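Local coordinates for kinesin-like protein KAR3 (PDB 1F9V) that binds adenosine diphosphate and magnesium in its kinesin motor domain and probably couples ATP hydrolysis to movement along microtubules, at residues A[260-263]-A[264-267]; A[91-94]-A[95-98]; A[107-110]-A[111-115]. The protein carries 2 engineered substitutions. One frame throughout, in Å; residues are numbered along the deposited sequence.

Contact 1 (A[260-263]-A[264-267]); sequences RLRE and TQNI
Thr-264 holds the carbonyl of Arg-260, one helical turn back, with two bonds. Its backbone N stands 2.9 Å from Arg-260 O and its hydroxyl OG1 2.7 Å from the same oxygen, the donors arriving from opposite faces of the peptide plane. With OG1 beside the threonine's own N (chi1 -59°), the hydroxyl faces back up the helix and hands over its proton there, while accepting a bond from a water that also reaches weakly to Glu-263 OE1. Glu-263 OE1 lies over one face of the Arg-260 guanidinium, 3.5 Å from NH1, a salt bridge of charges alone with no N-H aimed at the oxygen. Gln-265 passes across Leu-261, whose CD1 comes 3.6 Å from the amide CD. Gln-265 OE1 then accepts a hydrogen bond from Arg-262 NE (3.2 Å) and a weak one from NH2. The arginine chain, bent at chi2 and chi3, lies alongside the glutamine, and the guanidinium and amide planes differ by only 8°. Asn-266 repeats the backbone bond, to Arg-262 O, but turns its ND2 to Asn-142. Ile-267 runs beside Glu-263, CD1 being 4.0 Å from the glutamate CG. Such i to i+3 and i to i+4 pairings are those of a regular alpha-helix, here the start of helix 258-281, which, from its place in the chain of a kinesin motor, is probably the switch II helix.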
loop_
_atom_site.group_PDB
_atom_site.type_symbol
_atom_site.label_atom_id
_atom_site.label_comp_id
_atom_site.label_asym_id
_atom_site.label_seq_id
_atom_site.Cartn_x
_atom_site.Cartn_y
_atom_site.Cartn_z
ATOM N N ARG A 260 10.592 -22.357 4.276
ATOM C CA ARG A 260 11.176 -21.158 3.679
ATOM C C ARG A 260 10.926 -21.151 2.174
ATOM O O ARG A 260 10.604 -20.115 1.587
ATOM C CB ARG A 260 12.678 -21.101 3.953
ATOM C CG ARG A 260 13.399 -20.038 3.150
ATOM C CD ARG A 260 12.887 -18.657 3.495
ATOM N NE ARG A 260 13.224 -18.298 4.865
ATOM C CZ ARG A 260 13.484 -17.061 5.268
ATOM N NH1 ARG A 260 13.441 -16.060 4.395
ATOM N NH2 ARG A 260 13.793 -16.826 6.540
ATOM N N LEU A 261 11.076 -22.316 1.554
ATOM C CA LEU A 261 10.853 -22.450 0.121
ATOM C C LEU A 261 9.399 -22.143 -0.217
ATOM O O LEU A 261 9.110 -21.387 -1.142
ATOM C CB LEU A 261 11.185 -23.873 -0.334
ATOM C CG LEU A 261 10.682 -24.300 -1.715
ATOM C CD1 LEU A 261 11.231 -23.368 -2.785
ATOM C CD2 LEU A 261 11.104 -25.732 -1.983
ATOM N N ARG A 262 8.480 -22.729 0.542
ATOM C CA ARG A 262 7.068 -22.514 0.277
ATOM C C ARG A 262 6.680 -21.054 0.404
ATOM O O ARG A 262 5.940 -20.535 -0.429
ATOM C CB ARG A 262 6.226 -23.377 1.216
ATOM C CG ARG A 262 6.591 -24.864 1.151
ATOM C CD ARG A 262 5.854 -25.602 0.032
ATOM N NE ARG A 262 6.646 -25.718 -1.191
ATOM C CZ ARG A 262 6.933 -26.865 -1.801
ATOM N NH1 ARG A 262 6.501 -28.020 -1.306
ATOM N NH2 ARG A 262 7.648 -26.857 -2.921
ATOM N N GLU A 263 7.183 -20.387 1.439
ATOM C CA GLU A 263 6.869 -18.980 1.633
ATOM C C GLU A 263 7.472 -18.128 0.518
ATOM O O GLU A 263 6.825 -17.218 0.007
ATOM C CB GLU A 263 7.346 -18.518 3.013
ATOM C CG GLU A 263 8.641 -17.757 3.030
ATOM C CD GLU A 263 8.988 -17.260 4.419
ATOM O OE1 GLU A 263 9.930 -16.444 4.540
ATOM O OE2 GLU A 263 8.314 -17.685 5.386
ATOM N N THR A 264 8.699 -18.442 0.117
ATOM C CA THR A 264 9.359 -17.694 -0.950
ATOM C C THR A 264 8.566 -17.800 -2.244
ATOM O O THR A 264 8.375 -16.811 -2.949
ATOM C CB THR A 264 10.784 -18.229 -1.203
ATOM O OG1 THR A 264 11.551 -18.116 0.001
ATOM C CG2 THR A 264 11.465 -17.447 -2.319
ATOM N N GLN A 265 8.106 -19.007 -2.554
ATOM C CA GLN A 265 7.335 -19.234 -3.765
ATOM C C GLN A 265 6.027 -18.455 -3.736
ATOM O O GLN A 265 5.631 -17.859 -4.730
ATOM C CB GLN A 265 7.040 -20.728 -3.934
ATOM C CG GLN A 265 8.275 -21.566 -4.215
ATOM C CD GLN A 265 7.975 -23.052 -4.253
ATOM O OE1 GLN A 265 7.212 -23.567 -3.434
ATOM N NE2 GLN A 265 8.575 -23.749 -5.209
ATOM N N ASN A 266 5.363 -18.460 -2.586
ATOM C CA ASN A 266 4.091 -17.758 -2.437
ATOM C C ASN A 266 4.251 -16.236 -2.471
ATOM O O ASN A 266 3.416 -15.529 -3.042
ATOM C CB ASN A 266 3.405 -18.190 -1.136
ATOM C CG ASN A 266 2.699 -19.532 -1.271
ATOM O OD1 ASN A 266 2.029 -19.792 -2.272
ATOM N ND2 ASN A 266 2.852 -20.387 -0.268
ATOM N N ILE A 267 5.318 -15.731 -1.859
ATOM C CA ILE A 267 5.561 -14.291 -1.859
ATOM C C ILE A 267 5.904 -13.861 -3.284
ATOM O O ILE A 267 5.377 -12.869 -3.783
ATOM C CB ILE A 267 6.723 -13.918 -0.905
ATOM C CG1 ILE A 267 6.292 -14.154 0.544
ATOM C CG2 ILE A 267 7.138 -12.463 -1.118
ATOM C CD1 ILE A 267 7.444 -14.214 1.527
HETATM O O HOH W 1 11.223 -15.829 1.436
#

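Contact 2 (A[91-94]-A[95-98]); sequences YGQT and GSGK. With ADP (adenosine-5'-diphosphate), chain C.
Bends at the third and fourth torsions of Lys-98 (chi3 -52°, chi4 -74°) curl its chain back over the loop and bring NZ to 2.9 Å from Gly-92 O, approaching from well above that carbonyl's plane. Ser-96 OG, set between its own backbone N and carbonyl carbon (chi1 63°), drops onto Gln-93 O at 2.7 Å, in the carbonyl plane and on a lone pair. Ser-96 N grips the same oxygen from above the plane at 3.0 Å, closing a type II turn from Gln-93 to Ser-96. A side chain on Gly-92 would run into the serine hydroxyl.

The loop wraps the beta-phosphate of ADP in the manner of a P-loop (Walker A). Gly-95 N gives O3B a nearly straight bond of 2.7 Å, and O1B collects three donors, Gly-97 N, Lys-98 N and Lys-98 NZ, each 2.9 Å from it. A water bridges NZ and Thr-94 OG1, which is also hydrogen-bonded to Glu-249. The ammonium group is thus fastened to a backbone carbonyl, a phosphate oxygen and a water. A methionine in place of Lys-98 would probably leave O1B without one of its three donors and Gly-92 O and the bridging water without their mate, weakening the hold on the beta-phosphate.

The loop joins strand 86-91 to helix 98-103. At its start Tyr-91 pairs through its backbone with strand 311-318 and stacks on Phe-334 of helix 325-338; at its end Gly-97 is the N-cap of helix 98-103.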
loop_
_atom_site.group_PDB
_atom_site.type_symbol
_atom_site.label_atom_id
_atom_site.label_comp_id
_atom_site.label_asym_id
_atom_site.label_seq_id
_atom_site.Cartn_x
_atom_site.Cartn_y
_atom_site.Cartn_z
ATOM N N TYR A 91 5.121 -1.275 -0.587
ATOM C CA TYR A 91 5.966 -2.288 -1.220
ATOM C C TYR A 91 7.442 -1.985 -0.999
ATOM O O TYR A 91 7.846 -0.822 -1.029
ATOM C CB TYR A 91 5.673 -2.301 -2.730
ATOM C CG TYR A 91 6.488 -3.273 -3.551
ATOM C CD1 TYR A 91 5.935 -4.478 -3.987
ATOM C CD2 TYR A 91 7.818 -2.993 -3.902
ATOM C CE1 TYR A 91 6.675 -5.381 -4.746
ATOM C CE2 TYR A 91 8.573 -3.899 -4.667
ATOM C CZ TYR A 91 7.992 -5.089 -5.081
ATOM O OH TYR A 91 8.713 -5.995 -5.820
ATOM N N GLY A 92 8.243 -3.030 -0.810
ATOM C CA GLY A 92 9.670 -2.834 -0.614
ATOM C C GLY A 92 10.308 -3.967 0.156
ATOM O O GLY A 92 9.617 -4.792 0.754
ATOM N N GLN A 93 11.635 -4.014 0.163
ATOM C CA GLN A 93 12.326 -5.080 0.873
ATOM C C GLN A 93 12.157 -4.930 2.370
ATOM O O GLN A 93 11.856 -3.843 2.868
ATOM C CB GLN A 93 13.821 -5.063 0.536
ATOM C CG GLN A 93 14.573 -3.879 1.132
ATOM C CD GLN A 93 16.071 -3.955 0.900
ATOM O OE1 GLN A 93 16.717 -4.947 1.248
ATOM N NE2 GLN A 93 16.631 -2.909 0.312
ATOM N N THR A 94 12.343 -6.026 3.092
ATOM C CA THR A 94 12.255 -5.993 4.542
ATOM C C THR A 94 13.338 -5.009 5.006
ATOM O O THR A 94 14.484 -5.079 4.560
ATOM C CB THR A 94 12.495 -7.400 5.130
ATOM O OG1 THR A 94 11.414 -8.255 4.737
ATOM C CG2 THR A 94 12.569 -7.362 6.645
ATOM N N GLY A 95 12.954 -4.080 5.871
ATOM C CA GLY A 95 13.884 -3.081 6.366
ATOM C C GLY A 95 13.805 -1.750 5.624
ATOM O O GLY A 95 14.478 -0.791 5.999
ATOM N N SER A 96 12.979 -1.666 4.585
ATOM C CA SER A 96 12.882 -0.428 3.823
ATOM C C SER A 96 11.969 0.641 4.431
ATOM O O SER A 96 12.086 1.822 4.090
ATOM C CB SER A 96 12.455 -0.727 2.380
ATOM O OG SER A 96 11.163 -1.302 2.320
ATOM N N GLY A 97 11.052 0.233 5.312
ATOM C CA GLY A 97 10.149 1.183 5.947
ATOM C C GLY A 97 8.645 1.041 5.710
ATOM O O GLY A 97 7.897 1.968 6.009
ATOM N N LYS A 98 8.194 -0.098 5.188
ATOM C CA LYS A 98 6.759 -0.297 4.925
ATOM C C LYS A 98 5.885 -0.140 6.174
ATOM O O LYS A 98 4.903 0.603 6.173
ATOM C CB LYS A 98 6.512 -1.688 4.323
ATOM C CG LYS A 98 7.119 -1.889 2.949
ATOM C CD LYS A 98 6.949 -3.316 2.432
ATOM C CE LYS A 98 7.423 -4.361 3.425
ATOM N NZ LYS A 98 8.909 -4.441 3.519
HETATM P PB ADP C . 9.847 -2.858 6.795
HETATM O O1B ADP C . 9.866 -2.436 5.371
HETATM O O2B ADP C . 8.345 -2.863 7.362
HETATM O O3B ADP C . 10.509 -4.174 6.983
HETATM P PA ADP C . 10.203 -1.080 9.046
HETATM O O1A ADP C . 9.171 -0.068 8.821
HETATM O O2A ADP C . 9.717 -2.063 10.011
HETATM O O3A ADP C . 10.574 -1.774 7.678
HETATM O "O5'" ADP C . 11.513 -0.425 9.646
HETATM C "C5'" ADP C . 12.846 -0.457 9.133
HETATM C "C4'" ADP C . 13.669 0.370 10.165
HETATM O "O4'" ADP C . 13.777 1.691 9.623
HETATM C "C3'" ADP C . 12.956 0.551 11.520
HETATM O "O3'" ADP C . 13.872 0.551 12.627
HETATM C "C2'" ADP C . 12.229 1.881 11.409
HETATM O "O2'" ADP C . 11.940 2.486 12.681
HETATM C "C1'" ADP C . 13.143 2.669 10.482
HETATM N N9 ADP C . 12.397 3.606 9.586
HETATM C C8 ADP C . 11.750 3.231 8.465
HETATM N N7 ADP C . 11.223 4.290 7.885
HETATM C C5 ADP C . 11.512 5.346 8.601
HETATM C C6 ADP C . 11.253 6.704 8.500
HETATM N N6 ADP C . 10.544 7.171 7.468
HETATM N N1 ADP C . 11.716 7.566 9.457
HETATM C C2 ADP C . 12.437 7.134 10.512
HETATM N N3 ADP C . 12.704 5.818 10.621
HETATM C C4 ADP C . 12.270 4.909 9.708
HETATM O O HOH W 2 9.033 -6.908 4.941
#

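Contact 3 (A[107-110]-A[111-115]); sequences DGII and PSTIS
Asp-107 and Gly-108 both turn their carbonyl oxygens to Ser-112 at the start of helix 109-124, where Gly-108 is the N-cap and Pro-111 sits in the first turn. Ser-112 OG lies 2.9 Å from Asp-107 O and a similar distance from Gly-108 O, and its single proton may go to either. The bond from Ser-112 N to Gly-108 O, 2.9 Å long, is the first regular bond of the helix. Gly-108 O also borders the proline ring, 3.2 Å from Pro-111 CD. Proline is tolerated here, as the amides of a first turn have no carbonyl of an earlier turn of the same helix to bond. A CB on Gly-108 would itself crowd Pro-111 CD.

Ile-109 offers its O to two donors of Thr-113 on opposite faces of the carbonyl plane: the hydroxyl OG1 at 2.6 Å and the backbone N at 2.8 Å. The threonine manages this with OG1 beside its own N (chi1 -71°), which also places the hydroxyl 3.7 Å from Ile-109 CG2. The side chain of Ile-109 then packs on Thr-101 and Met-102 of helix 98-103.

Ile-110 bonds through its O to Ile-114 N, and both isoleucines lie against Phe-221 of strand 218-228. Their methyls meet loosely, CG2 of Ile-110 standing 4.3 Å from CD1 of Ile-114. Ile-110 CB lies 3.3 Å from Pro-111 CD, a tight fit across the Ile-Pro peptide bond.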
loop_
_atom_site.group_PDB
_atom_site.type_symbol
_atom_site.label_atom_id
_atom_site.label_comp_id
_atom_site.label_asym_id
_atom_site.label_seq_id
_atom_site.Cartn_x
_atom_site.Cartn_y
_atom_site.Cartn_z
ATOM N N ASP A 107 1.301 8.380 13.718
ATOM C CA ASP A 107 1.864 8.920 12.479
ATOM C C ASP A 107 1.588 8.169 11.170
ATOM O O ASP A 107 1.421 8.781 10.103
ATOM C CB ASP A 107 3.385 9.008 12.639
ATOM C CG ASP A 107 3.880 10.400 12.551
ATOM O OD1 ASP A 107 3.119 11.253 12.052
ATOM O OD2 ASP A 107 5.022 10.646 12.974
ATOM N N GLY A 108 1.597 6.845 11.260
ATOM C CA GLY A 108 1.404 6.006 10.091
ATOM C C GLY A 108 0.217 6.352 9.227
ATOM O O GLY A 108 -0.697 7.053 9.649
ATOM N N ILE A 109 0.224 5.849 8.001
ATOM C CA ILE A 109 -0.874 6.116 7.096
ATOM C C ILE A 109 -2.195 5.589 7.674
ATOM O O ILE A 109 -3.239 6.210 7.491
ATOM C CB ILE A 109 -0.598 5.498 5.701
ATOM C CG1 ILE A 109 0.406 6.389 4.948
ATOM C CG2 ILE A 109 -1.900 5.354 4.913
ATOM C CD1 ILE A 109 0.761 5.913 3.556
ATOM N N ILE A 110 -2.152 4.467 8.380
ATOM C CA ILE A 110 -3.388 3.926 8.946
ATOM C C ILE A 110 -3.951 4.829 10.057
ATOM O O ILE A 110 -5.097 5.269 9.966
ATOM C CB ILE A 110 -3.190 2.462 9.433
ATOM C CG1 ILE A 110 -3.055 1.541 8.208
ATOM C CG2 ILE A 110 -4.387 2.009 10.288
ATOM C CD1 ILE A 110 -2.471 0.177 8.500
ATOM N N PRO A 111 -3.172 5.103 11.123
ATOM C CA PRO A 111 -3.743 5.982 12.158
ATOM C C PRO A 111 -4.108 7.363 11.611
ATOM O O PRO A 111 -5.121 7.942 11.998
ATOM C CB PRO A 111 -2.654 6.056 13.230
ATOM C CG PRO A 111 -1.431 5.510 12.608
ATOM C CD PRO A 111 -1.830 4.622 11.475
ATOM N N SER A 112 -3.291 7.888 10.698
ATOM C CA SER A 112 -3.553 9.195 10.096
ATOM C C SER A 112 -4.849 9.188 9.284
ATOM O O SER A 112 -5.617 10.152 9.300
ATOM C CB SER A 112 -2.398 9.605 9.167
ATOM O OG SER A 112 -1.235 9.945 9.900
ATOM N N THR A 113 -5.067 8.098 8.553
ATOM C CA THR A 113 -6.256 7.949 7.722
ATOM C C THR A 113 -7.512 7.969 8.587
ATOM O O THR A 113 -8.484 8.646 8.267
ATOM C CB THR A 113 -6.191 6.624 6.911
ATOM O OG1 THR A 113 -5.193 6.746 5.885
ATOM C CG2 THR A 113 -7.535 6.315 6.261
ATOM N N ILE A 114 -7.474 7.238 9.692
ATOM C CA ILE A 114 -8.613 7.182 10.593
ATOM C C ILE A 114 -8.913 8.552 11.205
ATOM O O ILE A 114 -10.065 8.977 11.250
ATOM C CB ILE A 114 -8.375 6.130 11.686
ATOM C CG1 ILE A 114 -8.516 4.738 11.058
ATOM C CG2 ILE A 114 -9.377 6.303 12.825
ATOM C CD1 ILE A 114 -8.004 3.615 11.900
ATOM N N SER A 115 -7.878 9.253 11.654
ATOM C CA SER A 115 -8.067 10.583 12.238
ATOM C C SER A 115 -8.615 11.565 11.207
ATOM O O SER A 115 -9.481 12.386 11.514
ATOM C CB SER A 115 -6.743 11.121 12.778
ATOM O OG SER A 115 -6.255 10.301 13.815
#

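In the fold
From the N terminus the chain meets contact 2 first, then contact 3, then contact 1, in series, none nesting in or crossing another. Contact 2 closes the loop between strand 86-91 and helix 98-103. That short helix leads on to contact 3, which closes the entry to helix 109-124; the centres of the two contacts are about 18 Å apart and their nearest atoms about 7 Å. After the strands 218-228 and 235-244 comes contact 1, which lies within helix 258-281 and closes no loop, its centre about 17 Å from that of contact 2. Contacts 1 and 3 lie on opposite sides of the chain's centre, about 31 Å apart between centres.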